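Local structure of cytolethal distending toxin subunit A (Haemophilus ducreyi, 1SR4) at residues A[85-88]-A[89-93]; A[93-96]-A[97-100]; A[122-126]-A[127-131]; A[136-139]-A[140-143]. The protein probably pairs with CdtC, as a carbohydrate-binding, lectin-like subunit, to deliver the genotoxic subunit CdtB into host cells. All coordinates share one frame; numbering follows the deposited sequence.

Overall arrangement
From the N terminus, contact 1 closes the turn that takes the chain off strand 82-86. Contact 2 begins on Phe93, where contact 1 ends, and winds the chain into strand 99-103, so together they span this connection, and Arg97 of contact 2 bonds back to Asn87 and Ser90 of contact 1. Contact 3 is the hairpin of strands 120-124 and 127-131, its centre about 17 Å from that of contact 2. Contact 4 forms the turn that enters strand 142-146 and touches contact 3 through Gln140 and Glu122. The contacts follow in series, none enclosing or crossing another; contacts 1 and 4 lie on opposite sides of the centre of the chain, both within the beta-trefoil region.

Contact 1. Residues A[85-88]-A[89-93]; sequences YPNI and YSQDF
Phe93 directs CZ at one face of the Tyr85 ring, 3.6 Å above its plane and over its centre. The rings form a T-shaped (edge-to-face) pair, centroids 4.8 Å apart and planes at 61°, in which the edge of Phe93 meets the pi face of Tyr85. One face of Phe93 in turn carries Ser90 CB. The Tyr89 ring has Ile88 CG2 over one face, a CH-pi contact at 3.9 Å from CG2 to the ring centroid, while Pro86 CG comes within 3.3 Å of Tyr89 CD2 obliquely. Compact, rigid Pro86 suits this tight spot.

Two overlapping turns hold these groups. Pro86 O is gripped from opposite faces of its carbonyl plane, by Ser90 OG at 2.7 Å and by Tyr89 N at 3.0 Å. Ser90 N closes the next turn on Asn87 O at 2.9 Å. Serine fits here because its short hydroxyl, placed between its own backbone N and carbonyl carbon (chi1 58°), folds back onto the chain, fixing the bend while CB lies over the face of Phe93 and beside Tyr85 CB.

Next to strand 82-86 the rings cluster: Trp74 meets both Tyr85 and Phe93, Tyr173 meets Tyr85, and Thr72 of strand 69-73 touches the pair. Tyr85 belongs to the region inferred to mediate binding to target cells. On the other flank Asn87 divides its amide, OD1 taking a bond from Arg97 and ND2 giving one to Leu26 O of the CdtC chain, so the turn leaving strand 82-86 also joins the two lectin-like subunits.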
loop_
_atom_site.group_PDB
_atom_site.type_symbol
_atom_site.label_atom_id
_atom_site.label_comp_id
_atom_site.label_asym_id
_atom_site.label_seq_id
_atom_site.Cartn_x
_atom_site.Cartn_y
_atom_site.Cartn_z
ATOM N N TYR A 85 1.557 -15.893 18.637
ATOM C CA TYR A 85 2.808 -15.803 19.388
ATOM C C TYR A 85 3.680 -14.730 18.770
ATOM O O TYR A 85 3.737 -14.611 17.544
ATOM C CB TYR A 85 3.637 -17.094 19.265
ATOM C CG TYR A 85 3.219 -18.289 20.087
ATOM C CD1 TYR A 85 4.001 -18.717 21.168
ATOM C CD2 TYR A 85 2.106 -19.053 19.729
ATOM C CE1 TYR A 85 3.687 -19.887 21.861
ATOM C CE2 TYR A 85 1.785 -20.212 20.414
ATOM C CZ TYR A 85 2.580 -20.625 21.474
ATOM O OH TYR A 85 2.268 -21.791 22.119
ATOM N N PRO A 86 4.347 -13.918 19.597
ATOM C CA PRO A 86 5.211 -12.909 18.990
ATOM C C PRO A 86 6.461 -13.654 18.492
ATOM O O PRO A 86 6.786 -14.754 18.961
ATOM C CB PRO A 86 5.533 -11.973 20.157
ATOM C CG PRO A 86 5.482 -12.888 21.354
ATOM C CD PRO A 86 4.250 -13.730 21.061
ATOM N N ASN A 87 7.162 -13.062 17.536
ATOM C CA ASN A 87 8.378 -13.677 17.020
ATOM C C ASN A 87 9.361 -14.032 18.157
ATOM O O ASN A 87 9.969 -15.112 18.172
ATOM C CB ASN A 87 9.105 -12.717 16.073
ATOM C CG ASN A 87 10.525 -13.193 15.762
ATOM O OD1 ASN A 87 10.699 -14.198 15.073
ATOM N ND2 ASN A 87 11.543 -12.493 16.290
ATOM N N ILE A 88 9.501 -13.125 19.119
ATOM C CA ILE A 88 10.475 -13.338 20.183
ATOM C C ILE A 88 10.224 -14.586 21.012
ATOM O O ILE A 88 11.161 -15.109 21.604
ATOM C CB ILE A 88 10.602 -12.084 21.094
ATOM C CG1 ILE A 88 11.878 -12.160 21.937
ATOM C CG2 ILE A 88 9.371 -11.943 21.986
ATOM C CD1 ILE A 88 13.127 -12.045 21.157
ATOM N N TYR A 89 8.990 -15.091 21.031
ATOM C CA TYR A 89 8.702 -16.306 21.797
ATOM C C TYR A 89 8.452 -17.505 20.885
ATOM O O TYR A 89 8.020 -18.560 21.361
ATOM C CB TYR A 89 7.450 -16.124 22.671
ATOM C CG TYR A 89 7.524 -15.042 23.728
ATOM C CD1 TYR A 89 8.737 -14.672 24.301
ATOM C CD2 TYR A 89 6.360 -14.401 24.170
ATOM C CE1 TYR A 89 8.792 -13.690 25.287
ATOM C CE2 TYR A 89 6.406 -13.429 25.139
ATOM C CZ TYR A 89 7.617 -13.073 25.699
ATOM O OH TYR A 89 7.649 -12.093 26.663
ATOM N N SER A 90 8.716 -17.354 19.587
ATOM C CA SER A 90 8.448 -18.424 18.633
ATOM C C SER A 90 9.497 -18.596 17.528
ATOM O O SER A 90 9.171 -19.060 16.432
ATOM C CB SER A 90 7.076 -18.168 17.987
ATOM O OG SER A 90 7.067 -16.888 17.344
ATOM N N GLN A 91 10.744 -18.232 17.793
ATOM C CA GLN A 91 11.768 -18.357 16.757
ATOM C C GLN A 91 11.874 -19.762 16.167
ATOM O O GLN A 91 12.161 -19.923 14.987
ATOM C CB GLN A 91 13.136 -17.934 17.298
ATOM C CG GLN A 91 13.181 -16.488 17.734
ATOM C CD GLN A 91 13.026 -16.350 19.216
ATOM O OE1 GLN A 91 12.245 -17.090 19.857
ATOM N NE2 GLN A 91 13.753 -15.404 19.790
ATOM N N ASP A 92 11.613 -20.773 16.985
ATOM C CA ASP A 92 11.710 -22.149 16.528
ATOM C C ASP A 92 10.528 -22.582 15.674
ATOM O O ASP A 92 10.553 -23.670 15.128
ATOM C CB ASP A 92 11.864 -23.083 17.732
ATOM C CG ASP A 92 10.717 -22.941 18.739
ATOM O OD1 ASP A 92 10.215 -21.814 18.928
ATOM O OD2 ASP A 92 10.333 -23.950 19.360
ATOM N N PHE A 93 9.491 -21.747 15.558
ATOM C CA PHE A 93 8.323 -22.107 14.733
ATOM C C PHE A 93 8.655 -22.046 13.242
ATOM O O PHE A 93 8.090 -22.779 12.440
ATOM C CB PHE A 93 7.143 -21.162 14.978
ATOM C CG PHE A 93 6.407 -21.397 16.274
ATOM C CD1 PHE A 93 7.084 -21.805 17.423
ATOM C CD2 PHE A 93 5.051 -21.082 16.371
ATOM C CE1 PHE A 93 6.427 -21.884 18.647
ATOM C CE2 PHE A 93 4.386 -21.154 17.589
ATOM C CZ PHE A 93 5.076 -21.555 18.734
#

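Contact 2. Residues A[93-96]-A[97-100]; sequences FGNI and RNWK
Asn98 N donates to Asn95 O at 3.2 Å and Arg97 N, weakly, to Gly94 O at 3.4 Å, winding the chain into a short 3-10 turn that runs into strand 99-103 of the beta-trefoil. Gly94 enters this turn with a positive phi of 71°, a conformation that favours glycine.

Arginine earns its place by curling back over the turn: its chain bends at chi3 (-61°), which brings NE to Gly94 O at 2.9 Å in a nearly straight bond (169°), with the acceptor at the edge of the guanidinium and close to its plane. The methylene part of the same chain packs against Phe93 CB, with Arg97 CD 3.6 Å from it, and crosses that side chain at about a right angle. NH1 goes on to Ser90 OG as well as Asn87.

Buried Asn98 uses both ends of its amide, OD1 accepting from Val199 N and ND2 donating to Gln115 OE1, as suits a two-way group at a junction of loops. Trp99 NE1 bonds Leu71 O as the strand begins. Beyond Arg97, one water completes the link to Asn95: it accepts from Arg97 NH2 at 3.0 Å and donates to Asn95 OD1 at 2.9 Å.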
loop_
_atom_site.group_PDB
_atom_site.type_symbol
_atom_site.label_atom_id
_atom_site.label_comp_id
_atom_site.label_asym_id
_atom_site.label_seq_id
_atom_site.Cartn_x
_atom_site.Cartn_y
_atom_site.Cartn_z
ATOM N N PHE A 93 9.491 -21.747 15.558
ATOM C CA PHE A 93 8.323 -22.107 14.733
ATOM C C PHE A 93 8.655 -22.046 13.242
ATOM O O PHE A 93 8.090 -22.779 12.440
ATOM C CB PHE A 93 7.143 -21.162 14.978
ATOM C CG PHE A 93 6.407 -21.397 16.274
ATOM C CD1 PHE A 93 7.084 -21.805 17.423
ATOM C CD2 PHE A 93 5.051 -21.082 16.371
ATOM C CE1 PHE A 93 6.427 -21.884 18.647
ATOM C CE2 PHE A 93 4.386 -21.154 17.589
ATOM C CZ PHE A 93 5.076 -21.555 18.734
ATOM N N GLY A 94 9.554 -21.153 12.857
ATOM C CA GLY A 94 9.880 -21.074 11.447
ATOM C C GLY A 94 8.752 -20.477 10.609
ATOM O O GLY A 94 7.911 -19.704 11.098
ATOM N N ASN A 95 8.714 -20.855 9.341
ATOM C CA ASN A 95 7.739 -20.305 8.403
ATOM C C ASN A 95 6.253 -20.685 8.563
ATOM O O ASN A 95 5.423 -20.289 7.722
ATOM C CB ASN A 95 8.216 -20.588 6.965
ATOM C CG ASN A 95 9.597 -19.996 6.673
ATOM O OD1 ASN A 95 10.112 -19.167 7.432
ATOM N ND2 ASN A 95 10.198 -20.413 5.554
ATOM N N ILE A 96 5.897 -21.432 9.613
ATOM C CA ILE A 96 4.487 -21.762 9.818
ATOM C C ILE A 96 3.786 -20.491 10.338
ATOM O O ILE A 96 2.554 -20.451 10.491
ATOM C CB ILE A 96 4.283 -22.884 10.863
ATOM C CG1 ILE A 96 4.736 -22.409 12.249
ATOM C CG2 ILE A 96 5.035 -24.140 10.430
ATOM C CD1 ILE A 96 4.416 -23.400 13.384
ATOM N N ARG A 97 4.589 -19.457 10.598
ATOM C CA ARG A 97 4.084 -18.167 11.097
ATOM C C ARG A 97 3.746 -17.168 9.985
ATOM O O ARG A 97 3.140 -16.126 10.246
ATOM C CB ARG A 97 5.122 -17.545 12.027
ATOM C CG ARG A 97 5.358 -18.351 13.304
ATOM C CD ARG A 97 6.532 -17.775 14.088
ATOM N NE ARG A 97 7.760 -17.838 13.300
ATOM C CZ ARG A 97 8.875 -17.192 13.622
ATOM N NH1 ARG A 97 8.925 -16.442 14.724
ATOM N NH2 ARG A 97 9.933 -17.265 12.824
ATOM N N ASN A 98 4.132 -17.494 8.752
ATOM C CA ASN A 98 3.906 -16.631 7.595
ATOM C C ASN A 98 2.784 -17.126 6.707
ATOM O O ASN A 98 2.610 -18.322 6.528
ATOM C CB ASN A 98 5.189 -16.506 6.746
ATOM C CG ASN A 98 6.340 -15.921 7.525
ATOM O OD1 ASN A 98 6.173 -14.933 8.240
ATOM N ND2 ASN A 98 7.521 -16.523 7.395
ATOM N N TRP A 99 2.054 -16.180 6.122
ATOM C CA TRP A 99 0.934 -16.501 5.265
ATOM C C TRP A 99 0.974 -15.703 3.978
ATOM O O TRP A 99 1.535 -14.603 3.927
ATOM C CB TRP A 99 -0.384 -16.170 5.972
ATOM C CG TRP A 99 -0.522 -16.773 7.341
ATOM C CD1 TRP A 99 -0.068 -16.252 8.520
ATOM C CD2 TRP A 99 -1.158 -18.013 7.663
ATOM N NE1 TRP A 99 -0.387 -17.097 9.564
ATOM C CE2 TRP A 99 -1.060 -18.182 9.064
ATOM C CE3 TRP A 99 -1.806 -18.999 6.900
ATOM C CZ2 TRP A 99 -1.590 -19.297 9.727
ATOM C CZ3 TRP A 99 -2.336 -20.114 7.560
ATOM C CH2 TRP A 99 -2.222 -20.248 8.962
ATOM N N LYS A 100 0.360 -16.274 2.949
ATOM C CA LYS A 100 0.222 -15.628 1.662
ATOM C C LYS A 100 -1.261 -15.236 1.605
ATOM O O LYS A 100 -2.155 -16.080 1.713
ATOM C CB LYS A 100 0.557 -16.590 0.520
ATOM C CG LYS A 100 0.200 -16.042 -0.869
ATOM C CD LYS A 100 0.459 -17.068 -1.988
ATOM C CE LYS A 100 1.945 -17.322 -2.173
ATOM N NZ LYS A 100 2.257 -18.337 -3.245
HETATM O O HOH W 1 10.310 -17.819 9.938
#

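Contact 3. Residues A[122-126]-A[127-131]; sequences EAYGN and GLIHD
Glu122, Tyr124 and Ile129 share one face of a beta hairpin, and Ala123 and Leu128 the other, in the ricin B-type beta-trefoil region. Ile129 is set between its two neighbours across the strands. Its CG1 lies between the backbone N and carbonyl carbon (chi1 63°), which lays CG1 3.9 Å from Glu122 CB and lets CD1 reach Tyr124 CB, also 3.9 Å away. The branched isoleucine therefore touches the aliphatic base of each partner, crossing Tyr124 at a slant.

Glu122 is extended, and it runs side by side with Asp131, both pointing the same way with their carboxylate planes 27° apart. The two carboxylates, Glu122 OE1 and Asp131 OD2 4.2 Å apart, would probably repel if both are charged, and partners offset this: Glu122 OE1 accepts from Gln140 NE2, and Arg79, which forms a salt bridge with Asp131 OD2, also makes a cation-pi contact with Tyr124. On the opposite face Leu128 CD2 packs against Ala123, 3.9 Å from Ala123 CA, and Leu128 goes on to touch Leu71, Leu82 and Val176.

Glu122 and Ile129 exchange a pair of backbone bonds, as do Tyr124 and Gly127, where Tyr124 N points almost straight at Gly127 O (3.1 Å). A type II' turn links the strands, with Gly125 at a positive phi of 55° that glycine readily adopts; Asn126 OD1 bonds Arg161 from the turn. Between the two acids a water donates both ways, to Glu122 OE1 at 2.7 Å and to Asp131 OD2 at 2.9 Å.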
loop_
_atom_site.group_PDB
_atom_site.type_symbol
_atom_site.label_atom_id
_atom_site.label_comp_id
_atom_site.label_asym_id
_atom_site.label_seq_id
_atom_site.Cartn_x
_atom_site.Cartn_y
_atom_site.Cartn_z
ATOM N N GLU A 122 -9.003 -21.144 8.567
ATOM C CA GLU A 122 -10.431 -21.472 8.459
ATOM C C GLU A 122 -11.200 -21.191 9.758
ATOM O O GLU A 122 -10.769 -21.595 10.842
ATOM C CB GLU A 122 -10.587 -22.953 8.099
ATOM C CG GLU A 122 -12.022 -23.345 7.766
ATOM C CD GLU A 122 -12.158 -24.778 7.295
ATOM O OE1 GLU A 122 -11.299 -25.250 6.509
ATOM O OE2 GLU A 122 -13.150 -25.431 7.702
ATOM N N ALA A 123 -12.330 -20.494 9.657
ATOM C CA ALA A 123 -13.140 -20.208 10.832
ATOM C C ALA A 123 -13.803 -21.525 11.225
ATOM O O ALA A 123 -14.396 -22.208 10.378
ATOM C CB ALA A 123 -14.212 -19.165 10.508
ATOM N N TYR A 124 -13.707 -21.872 12.504
ATOM C CA TYR A 124 -14.293 -23.109 13.019
ATOM C C TYR A 124 -14.663 -22.939 14.492
ATOM O O TYR A 124 -13.827 -22.517 15.306
ATOM C CB TYR A 124 -13.310 -24.269 12.871
ATOM C CG TYR A 124 -13.794 -25.510 13.580
ATOM C CD1 TYR A 124 -14.788 -26.309 13.016
ATOM C CD2 TYR A 124 -13.345 -25.817 14.863
ATOM C CE1 TYR A 124 -15.332 -27.379 13.718
ATOM C CE2 TYR A 124 -13.873 -26.879 15.576
ATOM C CZ TYR A 124 -14.872 -27.657 14.999
ATOM O OH TYR A 124 -15.430 -28.697 15.706
ATOM N N GLY A 125 -15.912 -23.266 14.840
ATOM C CA GLY A 125 -16.348 -23.117 16.217
ATOM C C GLY A 125 -16.105 -21.685 16.675
ATOM O O GLY A 125 -16.494 -20.743 15.979
ATOM N N ASN A 126 -15.480 -21.509 17.840
ATOM C CA ASN A 126 -15.195 -20.171 18.352
ATOM C C ASN A 126 -13.758 -19.717 18.110
ATOM O O ASN A 126 -13.232 -18.929 18.887
ATOM C CB ASN A 126 -15.465 -20.086 19.853
ATOM C CG ASN A 126 -16.920 -20.322 20.201
ATOM O OD1 ASN A 126 -17.815 -19.998 19.427
ATOM N ND2 ASN A 126 -17.159 -20.884 21.376
ATOM N N GLY A 127 -13.125 -20.206 17.049
ATOM C CA GLY A 127 -11.751 -19.806 16.771
ATOM C C GLY A 127 -11.338 -20.037 15.331
ATOM O O GLY A 127 -12.168 -20.044 14.431
ATOM N N LEU A 128 -10.048 -20.239 15.111
ATOM C CA LEU A 128 -9.542 -20.473 13.771
ATOM C C LEU A 128 -8.702 -21.738 13.778
ATOM O O LEU A 128 -8.073 -22.046 14.771
ATOM C CB LEU A 128 -8.649 -19.302 13.322
ATOM C CG LEU A 128 -9.232 -17.888 13.209
ATOM C CD1 LEU A 128 -8.088 -16.909 12.896
ATOM C CD2 LEU A 128 -10.313 -17.839 12.109
ATOM N N ILE A 129 -8.696 -22.461 12.662
ATOM C CA ILE A 129 -7.865 -23.656 12.530
ATOM C C ILE A 129 -7.227 -23.490 11.164
ATOM O O ILE A 129 -7.420 -22.462 10.524
ATOM C CB ILE A 129 -8.709 -24.958 12.520
ATOM C CG1 ILE A 129 -9.644 -24.967 11.304
ATOM C CG2 ILE A 129 -9.473 -25.098 13.838
ATOM C CD1 ILE A 129 -10.456 -26.262 11.143
ATOM N N HIS A 130 -6.444 -24.471 10.731
ATOM C CA HIS A 130 -5.879 -24.447 9.390
ATOM C C HIS A 130 -6.266 -25.803 8.798
ATOM O O HIS A 130 -6.290 -26.811 9.512
ATOM C CB HIS A 130 -4.347 -24.232 9.405
ATOM C CG HIS A 130 -3.562 -25.358 10.008
ATOM N ND1 HIS A 130 -2.795 -26.218 9.252
ATOM C CD2 HIS A 130 -3.388 -25.734 11.297
ATOM C CE1 HIS A 130 -2.181 -27.075 10.047
ATOM N NE2 HIS A 130 -2.525 -26.804 11.294
ATOM N N ASP A 131 -6.622 -25.826 7.517
ATOM C CA ASP A 131 -7.016 -27.072 6.856
ATOM C C ASP A 131 -6.785 -26.950 5.360
ATOM O O ASP A 131 -6.431 -25.870 4.851
ATOM C CB ASP A 131 -8.497 -27.389 7.125
ATOM C CG ASP A 131 -8.837 -28.881 6.934
ATOM O OD1 ASP A 131 -7.934 -29.701 6.676
ATOM O OD2 ASP A 131 -10.023 -29.232 7.064
HETATM O O HOH W 2 -12.094 -27.699 5.650
#

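Contact 4. Residues A[136-139]-A[140-143]; sequences DKLA and QEFE
Lys137 and Leu138 meet Gln140 and Glu141 in a 3-10 turn at the entrance to strand 142-146, where Gln140-Glu141-Phe142 recalls the Gln-x-Trp signature of ricin-type trefoils, with phenylalanine in place of tryptophan. Gln140 N donates to Lys137 O at 3.0 Å and Glu141 N to Leu138 O at 2.9 Å.

Lys137 and Gln140 both reach out as extended chains and meet at an angle, Lys137 CD lying 3.6 Å from Gln140 NE2; Lys137 NZ and that NE2 both bond Ile132 O. Leu138 crosses Glu141 at about a right angle, its CD1 methyl coming to 3.3 Å from Glu141 OE2, while Glu141 OE1 accepts from His106 N. Phe142 CZ comes obliquely to 3.8 Å from Ala139 O, and Ile154 and Val121 also pack on the Phe142 side chain. A water over one face of that ring, toward its rim, donates to Glu141 O at 2.8 Å and weakly to Ala139 O, bridging the two carbonyls.

Glutamine suits its buried place because one amide can both give and take: besides the NE2 bonds to Ile132 and the hairpin, OE1 accepts from Ser134 N. Three bonds fix its rotation, so the Gln140 amide unites the turn, the loop before it and the hairpin. Being neutral, it adds no charge of its own beside Glu122, whose carboxylate the nearby Lys137 ammonium would probably favour.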
loop_
_atom_site.group_PDB
_atom_site.type_symbol
_atom_site.label_atom_id
_atom_site.label_comp_id
_atom_site.label_asym_id
_atom_site.label_seq_id
_atom_site.Cartn_x
_atom_site.Cartn_y
_atom_site.Cartn_z
ATOM N N ASP A 136 -13.913 -23.173 -2.539
ATOM C CA ASP A 136 -15.347 -23.343 -2.347
ATOM C C ASP A 136 -15.776 -23.367 -0.886
ATOM O O ASP A 136 -16.952 -23.561 -0.584
ATOM C CB ASP A 136 -15.823 -24.616 -3.041
ATOM C CG ASP A 136 -15.596 -24.566 -4.535
ATOM O OD1 ASP A 136 -15.925 -23.526 -5.142
ATOM O OD2 ASP A 136 -15.091 -25.556 -5.102
ATOM N N LYS A 137 -14.830 -23.177 0.024
ATOM C CA LYS A 137 -15.177 -23.168 1.443
ATOM C C LYS A 137 -15.286 -21.726 1.942
ATOM O O LYS A 137 -14.271 -21.036 2.116
ATOM C CB LYS A 137 -14.120 -23.921 2.263
ATOM C CG LYS A 137 -14.075 -25.438 2.041
ATOM C CD LYS A 137 -12.923 -26.066 2.835
ATOM C CE LYS A 137 -12.654 -27.530 2.424
ATOM N NZ LYS A 137 -11.361 -28.061 2.979
ATOM N N LEU A 138 -16.516 -21.271 2.173
ATOM C CA LEU A 138 -16.745 -19.914 2.653
ATOM C C LEU A 138 -16.027 -19.658 3.984
ATOM O O LEU A 138 -15.584 -18.538 4.251
ATOM C CB LEU A 138 -18.250 -19.662 2.818
ATOM C CG LEU A 138 -18.687 -18.197 2.901
ATOM C CD1 LEU A 138 -18.300 -17.487 1.595
ATOM C CD2 LEU A 138 -20.203 -18.102 3.130
ATOM N N ALA A 139 -15.908 -20.693 4.817
ATOM C CA ALA A 139 -15.233 -20.548 6.116
ATOM C C ALA A 139 -13.752 -20.153 5.996
ATOM O O ALA A 139 -13.131 -19.751 6.983
ATOM C CB ALA A 139 -15.362 -21.841 6.941
ATOM N N GLN A 140 -13.181 -20.290 4.805
ATOM C CA GLN A 140 -11.785 -19.901 4.601
ATOM C C GLN A 140 -11.678 -18.502 3.974
ATOM O O GLN A 140 -10.577 -18.041 3.641
ATOM C CB GLN A 140 -11.063 -20.927 3.720
ATOM C CG GLN A 140 -10.877 -22.276 4.413
ATOM C CD GLN A 140 -10.159 -23.291 3.556
ATOM O OE1 GLN A 140 -9.782 -23.020 2.411
ATOM N NE2 GLN A 140 -9.954 -24.470 4.111
ATOM N N GLU A 141 -12.818 -17.825 3.837
ATOM C CA GLU A 141 -12.847 -16.484 3.268
ATOM C C GLU A 141 -13.080 -15.459 4.360
ATOM O O GLU A 141 -13.927 -15.655 5.238
ATOM C CB GLU A 141 -13.946 -16.372 2.211
ATOM C CG GLU A 141 -13.660 -17.134 0.916
ATOM C CD GLU A 141 -14.555 -16.666 -0.223
ATOM O OE1 GLU A 141 -14.204 -15.686 -0.909
ATOM O OE2 GLU A 141 -15.631 -17.267 -0.414
ATOM N N PHE A 142 -12.327 -14.363 4.304
ATOM C CA PHE A 142 -12.416 -13.308 5.302
ATOM C C PHE A 142 -12.522 -11.919 4.681
ATOM O O PHE A 142 -11.958 -11.643 3.624
ATOM C CB PHE A 142 -11.179 -13.347 6.219
ATOM C CG PHE A 142 -11.046 -14.622 7.008
ATOM C CD1 PHE A 142 -11.575 -14.719 8.294
ATOM C CD2 PHE A 142 -10.439 -15.737 6.451
ATOM C CE1 PHE A 142 -11.501 -15.906 9.013
ATOM C CE2 PHE A 142 -10.364 -16.934 7.163
ATOM C CZ PHE A 142 -10.902 -17.014 8.456
ATOM N N GLU A 143 -13.280 -11.055 5.339
ATOM C CA GLU A 143 -13.421 -9.678 4.897
ATOM C C GLU A 143 -12.586 -8.858 5.873
ATOM O O GLU A 143 -12.769 -8.959 7.082
ATOM C CB GLU A 143 -14.886 -9.211 4.965
ATOM C CG GLU A 143 -15.026 -7.712 4.647
ATOM C CD GLU A 143 -16.469 -7.228 4.453
ATOM O OE1 GLU A 143 -17.330 -7.488 5.326
ATOM O OE2 GLU A 143 -16.726 -6.562 3.422
HETATM O O HOH W 3 -14.502 -17.348 7.414
#